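PDB 3VSN: occlusion-derived virus envelope protein E66 from Autographa californica nucleopolyhedrovirus, which degrades non-sulfated chondroitin as a lyase of the viral envelope and is essential for oral infectivity, perhaps by digesting the chondroitin barrier of the host midgut. Local coordinates for residues A[563-575]-A[578-590]. Residues are numbered along the deposited sequence; the frame is centred on the assembly and turned at random.
Sequences DSLRAFRVNSDEN and VNVGNGVKALFNY
Arg566 and Asn579 form an antiparallel hydrogen-bonded pair, a compact example of how two reciprocal backbone bonds fix the register of a hairpin edge. Arg566 N gives an almost straight bond (175°) to Asn579 O at 3.0 Å, and Asn579 N returns one to Arg566 O at 2.9 Å. Backbone bonding of Phe568 with Tyr577 carries the ladder on. Waters bridge the two ends of the contact: one accepts from Ser564 N and donates to Val580 O, while another links Glu574 O to Tyr590 N.

At the latter end, Asn575 crosses Asn589 with the amide planes 56° apart; Asn575 OD1 approaches Asn589 CG to 3.2 Å in van der Waals contact, without a hydrogen bond between the amides. With CG anti to the backbone N (chi1 -161°), the Asn575 amide sends ND2 to a lone pair of Val570 O, 3.0 Å away and in the carbonyl plane; Ser623 is a further partner of ND2. Glu574 OE2 sits 3.5 Å from Tyr590 CB, its carboxylate nearly parallel to the ring, and is held by Lys443 and Tyr458.

Apolar packing completes the contact: Leu565 CD1 meets Val578 CG1 at 3.8 Å, and Ala567 CB approaches Val578 CG2, all three residues resting on Phe454 of strand 452-461.

Strand 566-569 is outermost in an antiparallel sheet continuing through 575-579 and 584-589, away from the catalytic residues. Direct main-chain bonds thus set the hairpin register, whereas the Asn575 amide ties the turn back to Val570 and water and amide packing join it to strand 584-589.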
loop_
_atom_site.group_PDB
_atom_site.type_symbol
_atom_site.label_atom_id
_atom_site.label_comp_id
_atom_site.label_asym_id
_atom_site.label_seq_id
_atom_site.Cartn_x
_atom_site.Cartn_y
_atom_site.Cartn_z
ATOM N N ASP A 563 20.367 -4.048 -19.691
ATOM C CA ASP A 563 21.003 -2.739 -19.815
ATOM C C ASP A 563 22.487 -2.844 -19.496
ATOM O O ASP A 563 22.958 -3.892 -19.052
ATOM C CB ASP A 563 20.330 -1.729 -18.883
ATOM C CG ASP A 563 20.430 -2.127 -17.423
ATOM O OD1 ASP A 563 21.560 -2.170 -16.891
ATOM O OD2 ASP A 563 19.379 -2.402 -16.806
ATOM N N SER A 564 23.213 -1.752 -19.704
ATOM C CA SER A 564 24.645 -1.725 -19.426
ATOM C C SER A 564 24.976 -0.755 -18.292
ATOM O O SER A 564 25.946 0.002 -18.368
ATOM C CB SER A 564 25.419 -1.377 -20.700
ATOM O OG SER A 564 25.146 -2.329 -21.719
ATOM N N LEU A 565 24.170 -0.789 -17.235
ATOM C CA LEU A 565 24.389 0.072 -16.076
ATOM C C LEU A 565 25.793 -0.122 -15.494
ATOM O O LEU A 565 26.264 -1.249 -15.348
ATOM C CB LEU A 565 23.321 -0.192 -15.008
ATOM C CG LEU A 565 23.388 0.589 -13.693
ATOM C CD1 LEU A 565 21.991 0.753 -13.113
ATOM C CD2 LEU A 565 24.310 -0.100 -12.690
ATOM N N ARG A 566 26.454 0.989 -15.179
ATOM C CA ARG A 566 27.733 0.966 -14.477
ATOM C C ARG A 566 27.662 1.914 -13.285
ATOM O O ARG A 566 26.908 2.888 -13.309
ATOM C CB ARG A 566 28.880 1.364 -15.417
ATOM C CG ARG A 566 29.048 0.485 -16.653
ATOM C CD ARG A 566 29.561 -0.911 -16.307
ATOM N NE ARG A 566 29.755 -1.743 -17.499
ATOM C CZ ARG A 566 28.834 -2.547 -18.030
ATOM N NH1 ARG A 566 27.625 -2.654 -17.482
ATOM N NH2 ARG A 566 29.124 -3.252 -19.118
ATOM N N ALA A 567 28.428 1.616 -12.239
ATOM C CA ALA A 567 28.488 2.478 -11.062
ATOM C C ALA A 567 29.937 2.705 -10.658
ATOM O O ALA A 567 30.791 1.845 -10.869
ATOM C CB ALA A 567 27.688 1.892 -9.908
ATOM N N PHE A 568 30.205 3.869 -10.078
ATOM C CA PHE A 568 31.572 4.287 -9.792
ATOM C C PHE A 568 31.653 4.951 -8.435
ATOM O O PHE A 568 30.741 5.678 -8.032
ATOM C CB PHE A 568 32.070 5.280 -10.847
ATOM C CG PHE A 568 31.927 4.799 -12.267
ATOM C CD1 PHE A 568 32.910 4.005 -12.848
ATOM C CD2 PHE A 568 30.817 5.154 -13.028
ATOM C CE1 PHE A 568 32.784 3.564 -14.158
ATOM C CE2 PHE A 568 30.687 4.720 -14.341
ATOM C CZ PHE A 568 31.673 3.926 -14.907
ATOM N N ARG A 569 32.748 4.682 -7.730
ATOM C CA ARG A 569 33.104 5.435 -6.540
ATOM C C ARG A 569 34.031 6.554 -7.021
ATOM O O ARG A 569 35.174 6.297 -7.411
ATOM C CB ARG A 569 33.802 4.527 -5.525
ATOM C CG ARG A 569 34.221 5.223 -4.239
ATOM C CD ARG A 569 35.279 4.420 -3.504
ATOM N NE ARG A 569 35.954 5.215 -2.475
ATOM C CZ ARG A 569 37.055 5.937 -2.673
ATOM N NH1 ARG A 569 37.631 5.980 -3.868
ATOM N NH2 ARG A 569 37.582 6.624 -1.666
ATOM N N VAL A 570 33.527 7.786 -7.019
ATOM C CA VAL A 570 34.260 8.910 -7.616
ATOM C C VAL A 570 35.100 9.663 -6.583
ATOM O O VAL A 570 34.597 10.542 -5.878
ATOM C CB VAL A 570 33.324 9.876 -8.388
ATOM C CG1 VAL A 570 34.123 10.991 -9.059
ATOM C CG2 VAL A 570 32.512 9.117 -9.429
ATOM N N ASN A 571 36.378 9.286 -6.494
ATOM C CA ASN A 571 37.392 9.983 -5.674
ATOM C C ASN A 571 37.277 9.835 -4.157
ATOM O O ASN A 571 38.260 9.523 -3.485
ATOM C CB ASN A 571 37.487 11.473 -6.045
ATOM C CG ASN A 571 38.038 11.696 -7.442
ATOM O OD1 ASN A 571 38.777 10.867 -7.968
ATOM N ND2 ASN A 571 37.685 12.829 -8.046
ATOM N N SER A 572 36.090 10.074 -3.615
ATOM C CA SER A 572 35.925 10.080 -2.164
ATOM C C SER A 572 34.895 9.071 -1.675
ATOM O O SER A 572 34.069 8.567 -2.453
ATOM C CB SER A 572 35.598 11.496 -1.659
ATOM O OG SER A 572 34.575 12.104 -2.437
ATOM N N ASP A 573 34.974 8.765 -0.380
ATOM C CA ASP A 573 34.006 7.903 0.287
ATOM C C ASP A 573 32.599 8.457 0.108
ATOM O O ASP A 573 32.381 9.665 0.244
ATOM C CB ASP A 573 34.318 7.800 1.785
ATOM C CG ASP A 573 35.626 7.083 2.072
ATOM O OD1 ASP A 573 36.321 6.668 1.116
ATOM O OD2 ASP A 573 35.958 6.933 3.269
ATOM N N GLU A 574 31.664 7.560 -0.204
ATOM C CA GLU A 574 30.227 7.864 -0.305
ATOM C C GLU A 574 29.794 8.602 -1.575
ATOM O O GLU A 574 28.605 8.841 -1.770
ATOM C CB GLU A 574 29.709 8.615 0.935
ATOM C CG GLU A 574 30.010 7.935 2.261
ATOM C CD GLU A 574 29.166 8.484 3.397
ATOM O OE1 GLU A 574 29.732 9.195 4.254
ATOM O OE2 GLU A 574 27.941 8.214 3.431
ATOM N N ASN A 575 30.748 8.951 -2.435
ATOM C CA ASN A 575 30.438 9.648 -3.679
ATOM C C ASN A 575 30.192 8.628 -4.794
ATOM O O ASN A 575 31.121 8.244 -5.511
ATOM C CB ASN A 575 31.572 10.626 -4.030
ATOM C CG ASN A 575 31.149 11.697 -5.027
ATOM O OD1 ASN A 575 30.021 12.198 -4.993
ATOM N ND2 ASN A 575 32.068 12.069 -5.905
ATOM N N VAL A 578 26.130 6.647 -10.647
ATOM C CA VAL A 578 25.526 5.589 -11.452
ATOM C C VAL A 578 25.177 6.130 -12.836
ATOM O O VAL A 578 24.431 7.100 -12.964
ATOM C CB VAL A 578 24.263 4.983 -10.790
ATOM C CG1 VAL A 578 23.704 3.840 -11.633
ATOM C CG2 VAL A 578 24.576 4.491 -9.385
ATOM N N ASN A 579 25.746 5.512 -13.863
ATOM C CA ASN A 579 25.365 5.808 -15.236
ATOM C C ASN A 579 24.625 4.601 -15.798
ATOM O O ASN A 579 25.234 3.568 -16.079
ATOM C CB ASN A 579 26.597 6.164 -16.086
ATOM C CG ASN A 579 26.233 6.639 -17.490
ATOM O OD1 ASN A 579 25.068 6.601 -17.895
ATOM N ND2 ASN A 579 27.238 7.086 -18.241
ATOM N N VAL A 580 23.307 4.733 -15.944
ATOM C CA VAL A 580 22.471 3.641 -16.450
ATOM C C VAL A 580 22.836 3.301 -17.896
ATOM O O VAL A 580 22.708 2.154 -18.322
ATOM C CB VAL A 580 20.961 3.969 -16.340
ATOM C CG1 VAL A 580 20.122 2.812 -16.851
ATOM C CG2 VAL A 580 20.586 4.286 -14.900
ATOM N N GLY A 581 23.297 4.308 -18.634
ATOM C CA GLY A 581 23.727 4.129 -20.016
ATOM C C GLY A 581 22.616 4.378 -21.017
ATOM O O GLY A 581 22.803 4.170 -22.214
ATOM N N ASN A 582 21.460 4.820 -20.521
ATOM C CA ASN A 582 20.279 5.066 -21.352
ATOM C C ASN A 582 19.831 6.530 -21.311
ATOM O O ASN A 582 18.741 6.862 -21.780
ATOM C CB ASN A 582 19.119 4.159 -20.902
ATOM C CG ASN A 582 18.564 4.550 -19.538
ATOM O OD1 ASN A 582 19.183 5.324 -18.804
ATOM N ND2 ASN A 582 17.392 4.017 -19.192
ATOM N N GLY A 583 20.664 7.395 -20.735
ATOM C CA GLY A 583 20.310 8.807 -20.557
ATOM C C GLY A 583 20.064 9.208 -19.106
ATOM O O GLY A 583 19.976 10.396 -18.792
ATOM N N VAL A 584 19.949 8.220 -18.221
ATOM C CA VAL A 584 19.747 8.472 -16.791
ATOM C C VAL A 584 21.081 8.382 -16.059
ATOM O O VAL A 584 21.798 7.381 -16.184
ATOM C CB VAL A 584 18.758 7.457 -16.161
ATOM C CG1 VAL A 584 18.693 7.625 -14.646
ATOM C CG2 VAL A 584 17.367 7.591 -16.778
ATOM N N LYS A 585 21.414 9.437 -15.318
ATOM C CA LYS A 585 22.568 9.445 -14.423
ATOM C C LYS A 585 22.079 9.763 -13.017
ATOM O O LYS A 585 21.146 10.552 -12.842
ATOM C CB LYS A 585 23.597 10.501 -14.847
ATOM C CG LYS A 585 24.391 10.184 -16.113
ATOM C CD LYS A 585 25.411 11.285 -16.389
ATOM C CE LYS A 585 26.253 11.008 -17.634
ATOM N NZ LYS A 585 27.393 11.971 -17.734
ATOM N N ALA A 586 22.696 9.147 -12.017
ATOM C CA ALA A 586 22.352 9.446 -10.635
ATOM C C ALA A 586 23.608 9.620 -9.803
ATOM O O ALA A 586 24.658 9.056 -10.122
ATOM C CB ALA A 586 21.462 8.355 -10.048
ATOM N N LEU A 587 23.497 10.408 -8.740
ATOM C CA LEU A 587 24.596 10.585 -7.815
ATOM C C LEU A 587 24.097 10.453 -6.394
ATOM O O LEU A 587 23.139 11.118 -5.999
ATOM C CB LEU A 587 25.268 11.949 -8.000
ATOM C CG LEU A 587 26.515 12.159 -7.134
ATOM C CD1 LEU A 587 27.673 11.296 -7.628
ATOM C CD2 LEU A 587 26.913 13.624 -7.124
ATOM N N PHE A 588 24.750 9.575 -5.644
ATOM C CA PHE A 588 24.516 9.457 -4.222
ATOM C C PHE A 588 25.757 10.027 -3.556
ATOM O O PHE A 588 26.858 9.514 -3.748
ATOM C CB PHE A 588 24.318 7.987 -3.825
ATOM C CG PHE A 588 23.176 7.306 -4.537
ATOM C CD1 PHE A 588 21.890 7.331 -4.001
ATOM C CD2 PHE A 588 23.386 6.631 -5.741
ATOM C CE1 PHE A 588 20.833 6.702 -4.650
ATOM C CE2 PHE A 588 22.330 6.003 -6.397
ATOM C CZ PHE A 588 21.055 6.041 -5.849
ATOM N N ASN A 589 25.593 11.108 -2.809
ATOM C CA ASN A 589 26.716 11.695 -2.076
ATOM C C ASN A 589 26.209 12.213 -0.748
ATOM O O ASN A 589 26.026 13.415 -0.561
ATOM C CB ASN A 589 27.403 12.810 -2.877
ATOM C CG ASN A 589 28.713 13.264 -2.243
ATOM O OD1 ASN A 589 29.398 12.484 -1.575
ATOM N ND2 ASN A 589 29.069 14.527 -2.452
ATOM N N TYR A 590 25.963 11.280 0.166
ATOM C CA TYR A 590 25.307 11.591 1.429
ATOM C C TYR A 590 25.803 12.908 2.039
ATOM O O TYR A 590 27.011 13.078 2.220
ATOM C CB TYR A 590 25.454 10.442 2.433
ATOM C CG TYR A 590 24.486 10.628 3.561
ATOM C CD1 TYR A 590 24.837 11.367 4.686
ATOM C CD2 TYR A 590 23.188 10.143 3.464
ATOM C CE1 TYR A 590 23.930 11.585 5.708
ATOM C CE2 TYR A 590 22.274 10.353 4.476
ATOM C CZ TYR A 590 22.652 11.071 5.594
ATOM O OH TYR A 590 21.745 11.280 6.596
HETATM O O HOH W 1 22.276 0.777 -20.656
HETATM O O HOH W 2 32.067 12.087 -0.852
HETATM O O HOH W 3 26.115 8.533 -0.633
#